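Local structure of protein BA42 (Bizionia argentinensis, 4OA3) at residues Lys56-Gly65 against Phe129-Leu139. The protein is of unknown function but consists of a stand-alone TPM domain that binds two calcium ions. Numbering follows the deposited sequence.
Sequences KMDNTKLQNG and FPWKKDDIDEL. With CA (calcium ion), chain C; CA (calcium ion), chain B.
K61 N donates to E138 OE2 at 2.9 Å in a nearly straight bond (167°). The N-H comes in on the syn side, tilted out of the carboxylate plane. Water 2 donates to E138 OE1 and N64 OD1 and accepts from L62 N. Water 3, a ligand of the calcium ion held by D135 and I136, lies 2.8 Å from E138 OE1 and can donate to it. E138 thus belongs to that metal's second shell. With an alanine here, K61 N is likely to lose its acceptor, and the calcium-bound water this partner.

L139, next in the chain, packs on M57 and T60. Its CD1 meets M57 CB at 3.9 Å, and T60 CG2 lies against L139 CG; both side chains cross L139 at about a right angle. At the other end, N64 CB sits over the centre of the F129 ring, 4.0 Å from the centroid, a CH-pi contact. L62 CD1 meets the ring edge. N64 has CG between its backbone N and carbonyl carbon (chi1 62°), which sets ND2 above the ring's rim, 3.5 Å from F129 CD1, with the amide steep (70°) to the ring.

Behind this layer, N64 N donates to T60 OG1 across the T60-Q63 type I turn. E31 bridges both calcium ions and accepts from E138 N. D137 OD1 and L139 O bind the other calcium ion, with E25, E31 and N141. The loop leading into strand 65-71 thus packs against the calcium-binding loop after helix 110-128, at the two-calcium site of this TPM domain.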
loop_
_atom_site.group_PDB
_atom_site.type_symbol
_atom_site.label_atom_id
_atom_site.label_comp_id
_atom_site.label_asym_id
_atom_site.label_seq_id
_atom_site.Cartn_x
_atom_site.Cartn_y
_atom_site.Cartn_z
ATOM N N LYS A 56 -2.442 6.878 11.443
ATOM C CA LYS A 56 -3.825 6.651 11.867
ATOM C C LYS A 56 -4.570 5.859 10.776
ATOM O O LYS A 56 -5.765 6.083 10.511
ATOM C CB LYS A 56 -4.519 7.984 12.218
ATOM C CG LYS A 56 -3.922 8.639 13.450
ATOM C CD LYS A 56 -4.823 9.709 14.019
ATOM C CE LYS A 56 -4.111 10.469 15.102
ATOM N NZ LYS A 56 -4.874 11.673 15.535
ATOM N N MET A 57 -3.895 4.856 10.205
ATOM C CA MET A 57 -4.483 4.022 9.166
ATOM C C MET A 57 -5.445 2.992 9.722
ATOM O O MET A 57 -6.125 2.321 8.967
ATOM C CB MET A 57 -3.398 3.403 8.321
ATOM C CG MET A 57 -2.704 4.434 7.497
ATOM S SD MET A 57 -1.385 3.771 6.436
ATOM C CE MET A 57 -2.392 2.707 5.337
ATOM N N ASP A 58 -5.537 2.912 11.049
ATOM C CA ASP A 58 -6.512 2.069 11.720
ATOM C C ASP A 58 -7.912 2.688 11.686
ATOM O O ASP A 58 -8.867 2.017 12.108
ATOM C CB ASP A 58 -6.071 1.770 13.162
ATOM C CG ASP A 58 -5.689 2.945 14.044
ATOM O OD1 ASP A 58 -5.245 3.996 13.494
ATOM O OD2 ASP A 58 -5.674 2.770 15.279
ATOM N N ASN A 59 -8.067 3.934 11.192
ATOM C CA ASN A 59 -9.345 4.643 11.125
ATOM C C ASN A 59 -10.176 4.247 9.891
ATOM O O ASN A 59 -10.476 5.088 9.042
ATOM C CB ASN A 59 -9.090 6.164 11.175
ATOM C CG ASN A 59 -10.291 7.069 11.336
ATOM O OD1 ASN A 59 -10.314 8.181 10.784
ATOM N ND2 ASN A 59 -11.241 6.708 12.199
ATOM N N THR A 60 -10.496 2.933 9.770
ATOM C CA THR A 60 -11.371 2.428 8.735
ATOM C C THR A 60 -12.444 1.602 9.462
ATOM O O THR A 60 -12.136 0.949 10.463
ATOM C CB THR A 60 -10.628 1.596 7.678
ATOM O OG1 THR A 60 -10.160 0.365 8.241
ATOM C CG2 THR A 60 -9.513 2.376 7.001
ATOM N N LYS A 61 -13.682 1.622 8.956
ATOM C CA LYS A 61 -14.785 0.879 9.570
ATOM C C LYS A 61 -14.450 -0.608 9.691
ATOM O O LYS A 61 -14.715 -1.212 10.736
ATOM C CB LYS A 61 -16.042 1.037 8.736
ATOM C CG LYS A 61 -17.279 0.428 9.402
ATOM C CD LYS A 61 -18.551 0.693 8.612
ATOM C CE LYS A 61 -18.562 -0.005 7.272
ATOM N NZ LYS A 61 -19.914 0.001 6.646
ATOM N N LEU A 62 -13.930 -1.220 8.594
ATOM C CA LEU A 62 -13.656 -2.666 8.547
ATOM C C LEU A 62 -12.223 -3.060 8.864
ATOM O O LEU A 62 -11.864 -4.223 8.685
ATOM C CB LEU A 62 -14.060 -3.235 7.180
ATOM C CG LEU A 62 -15.503 -3.031 6.792
ATOM C CD1 LEU A 62 -15.781 -3.612 5.414
ATOM C CD2 LEU A 62 -16.451 -3.667 7.825
ATOM N N GLN A 63 -11.394 -2.116 9.384
ATOM C CA GLN A 63 -10.010 -2.422 9.753
ATOM C C GLN A 63 -9.297 -3.048 8.565
ATOM O O GLN A 63 -8.583 -4.045 8.685
ATOM C CB GLN A 63 -9.954 -3.308 11.008
ATOM C CG GLN A 63 -10.783 -2.736 12.149
ATOM C CD GLN A 63 -10.536 -3.482 13.433
ATOM O OE1 GLN A 63 -11.255 -4.421 13.767
ATOM N NE2 GLN A 63 -9.486 -3.120 14.154
ATOM N N ASN A 64 -9.492 -2.404 7.394
ATOM C CA ASN A 64 -8.968 -2.897 6.149
ATOM C C ASN A 64 -8.068 -1.929 5.388
ATOM O O ASN A 64 -8.038 -1.920 4.170
ATOM C CB ASN A 64 -10.081 -3.462 5.274
ATOM C CG ASN A 64 -11.114 -2.439 4.893
ATOM O OD1 ASN A 64 -11.117 -1.325 5.375
ATOM N ND2 ASN A 64 -11.981 -2.794 3.960
ATOM N N GLY A 65 -7.361 -1.100 6.139
ATOM C CA GLY A 65 -6.314 -0.271 5.556
ATOM C C GLY A 65 -5.072 -1.106 5.354
ATOM O O GLY A 65 -4.817 -2.065 6.101
ATOM N N PHE A 129 -13.356 -7.719 0.538
ATOM C CA PHE A 129 -13.896 -6.419 0.918
ATOM C C PHE A 129 -14.426 -5.736 -0.318
ATOM O O PHE A 129 -13.793 -4.843 -0.900
ATOM C CB PHE A 129 -12.786 -5.562 1.580
ATOM C CG PHE A 129 -12.280 -6.165 2.857
ATOM C CD1 PHE A 129 -13.056 -6.140 4.005
ATOM C CD2 PHE A 129 -11.057 -6.813 2.901
ATOM C CE1 PHE A 129 -12.629 -6.781 5.165
ATOM C CE2 PHE A 129 -10.616 -7.428 4.074
ATOM C CZ PHE A 129 -11.415 -7.434 5.178
ATOM N N PRO A 130 -15.593 -6.178 -0.803
ATOM C CA PRO A 130 -16.132 -5.559 -2.013
ATOM C C PRO A 130 -16.502 -4.091 -1.857
ATOM O O PRO A 130 -16.883 -3.653 -0.798
ATOM C CB PRO A 130 -17.345 -6.439 -2.363
ATOM C CG PRO A 130 -17.735 -7.080 -1.117
ATOM C CD PRO A 130 -16.483 -7.239 -0.281
ATOM N N TRP A 131 -16.300 -3.325 -2.920
ATOM C CA TRP A 131 -16.682 -1.923 -2.950
ATOM C C TRP A 131 -18.208 -1.819 -2.850
ATOM O O TRP A 131 -18.923 -2.654 -3.423
ATOM C CB TRP A 131 -16.195 -1.283 -4.243
ATOM C CG TRP A 131 -16.511 0.168 -4.383
ATOM C CD1 TRP A 131 -15.756 1.223 -3.973
ATOM C CD2 TRP A 131 -17.665 0.723 -5.028
ATOM N NE1 TRP A 131 -16.390 2.407 -4.278
ATOM C CE2 TRP A 131 -17.578 2.125 -4.907
ATOM C CE3 TRP A 131 -18.777 0.165 -5.681
ATOM C CZ2 TRP A 131 -18.535 2.981 -5.462
ATOM C CZ3 TRP A 131 -19.752 1.015 -6.177
ATOM C CH2 TRP A 131 -19.594 2.404 -6.120
ATOM N N LYS A 132 -18.682 -0.837 -2.083
ATOM C CA LYS A 132 -20.108 -0.576 -1.869
ATOM C C LYS A 132 -20.422 0.816 -2.375
ATOM O O LYS A 132 -19.579 1.711 -2.312
ATOM C CB LYS A 132 -20.457 -0.651 -0.387
ATOM C CG LYS A 132 -20.069 -1.946 0.300
ATOM C CD LYS A 132 -20.780 -3.156 -0.253
ATOM C CE LYS A 132 -20.542 -4.398 0.580
ATOM N NZ LYS A 132 -21.107 -4.285 1.954
ATOM N N LYS A 133 -21.654 1.020 -2.859
ATOM C CA LYS A 133 -22.108 2.311 -3.422
ATOM C C LYS A 133 -21.858 3.574 -2.580
ATOM O O LYS A 133 -21.508 4.630 -3.124
ATOM C CB LYS A 133 -23.600 2.226 -3.788
ATOM N N ASP A 134 -22.007 3.458 -1.271
ATOM C CA ASP A 134 -21.836 4.572 -0.334
ATOM C C ASP A 134 -20.404 4.544 0.276
ATOM O O ASP A 134 -20.192 5.007 1.397
ATOM C CB ASP A 134 -22.933 4.530 0.756
ATOM C CG ASP A 134 -23.139 3.183 1.422
ATOM O OD1 ASP A 134 -22.615 2.176 0.898
ATOM O OD2 ASP A 134 -23.877 3.124 2.436
ATOM N N ASP A 135 -19.418 4.014 -0.483
ATOM C CA ASP A 135 -18.039 3.963 -0.025
ATOM C C ASP A 135 -17.595 5.333 0.430
ATOM O O ASP A 135 -17.890 6.326 -0.233
ATOM C CB ASP A 135 -17.094 3.538 -1.163
ATOM C CG ASP A 135 -15.638 3.512 -0.719
ATOM O OD1 ASP A 135 -15.228 2.505 -0.119
ATOM O OD2 ASP A 135 -14.926 4.493 -0.993
ATOM N N ILE A 136 -16.845 5.369 1.521
ATOM C CA ILE A 136 -16.240 6.579 2.068
ATOM C C ILE A 136 -14.733 6.479 1.738
ATOM O O ILE A 136 -14.166 5.390 1.867
ATOM C CB ILE A 136 -16.466 6.607 3.591
ATOM C CG1 ILE A 136 -17.983 6.719 3.921
ATOM C CG2 ILE A 136 -15.646 7.751 4.251
ATOM C CD1 ILE A 136 -18.289 6.642 5.343
ATOM N N ASP A 137 -14.087 7.595 1.356
ATOM C CA ASP A 137 -12.629 7.605 1.154
ATOM C C ASP A 137 -12.072 7.892 2.563
ATOM O O ASP A 137 -12.005 9.036 3.014
ATOM C CB ASP A 137 -12.233 8.658 0.121
ATOM C CG ASP A 137 -10.805 8.528 -0.363
ATOM O OD1 ASP A 137 -10.003 7.830 0.308
ATOM O OD2 ASP A 137 -10.484 9.125 -1.410
ATOM N N GLU A 138 -11.862 6.819 3.322
ATOM C CA GLU A 138 -11.536 6.884 4.746
ATOM C C GLU A 138 -10.154 7.382 5.083
ATOM O O GLU A 138 -9.985 8.050 6.103
ATOM C CB GLU A 138 -11.783 5.511 5.380
ATOM C CG GLU A 138 -13.242 5.072 5.343
ATOM C CD GLU A 138 -13.471 3.660 5.832
ATOM O OE1 GLU A 138 -12.998 2.723 5.155
ATOM O OE2 GLU A 138 -14.176 3.484 6.853
ATOM N N LEU A 139 -9.171 7.064 4.250
ATOM C CA LEU A 139 -7.794 7.473 4.460
ATOM C C LEU A 139 -7.337 8.297 3.280
ATOM O O LEU A 139 -7.677 7.982 2.148
ATOM C CB LEU A 139 -6.861 6.266 4.582
ATOM C CG LEU A 139 -7.222 5.239 5.667
ATOM C CD1 LEU A 139 -6.227 4.075 5.663
ATOM C CD2 LEU A 139 -7.297 5.858 7.050
HETATM CA CA CA C . -13.157 3.719 0.505
HETATM CA CA CA B . -8.091 6.385 0.423
HETATM O O HOH W 1 -11.282 7.662 8.402
HETATM O O HOH W 2 -13.400 0.096 5.873
HETATM O O HOH W 3 -13.564 2.300 2.456
HETATM O O HOH W 4 -5.897 5.821 1.215
HETATM O O HOH W 5 -12.000 1.984 -0.639
HETATM O O HOH W 6 -12.084 5.290 -1.088
#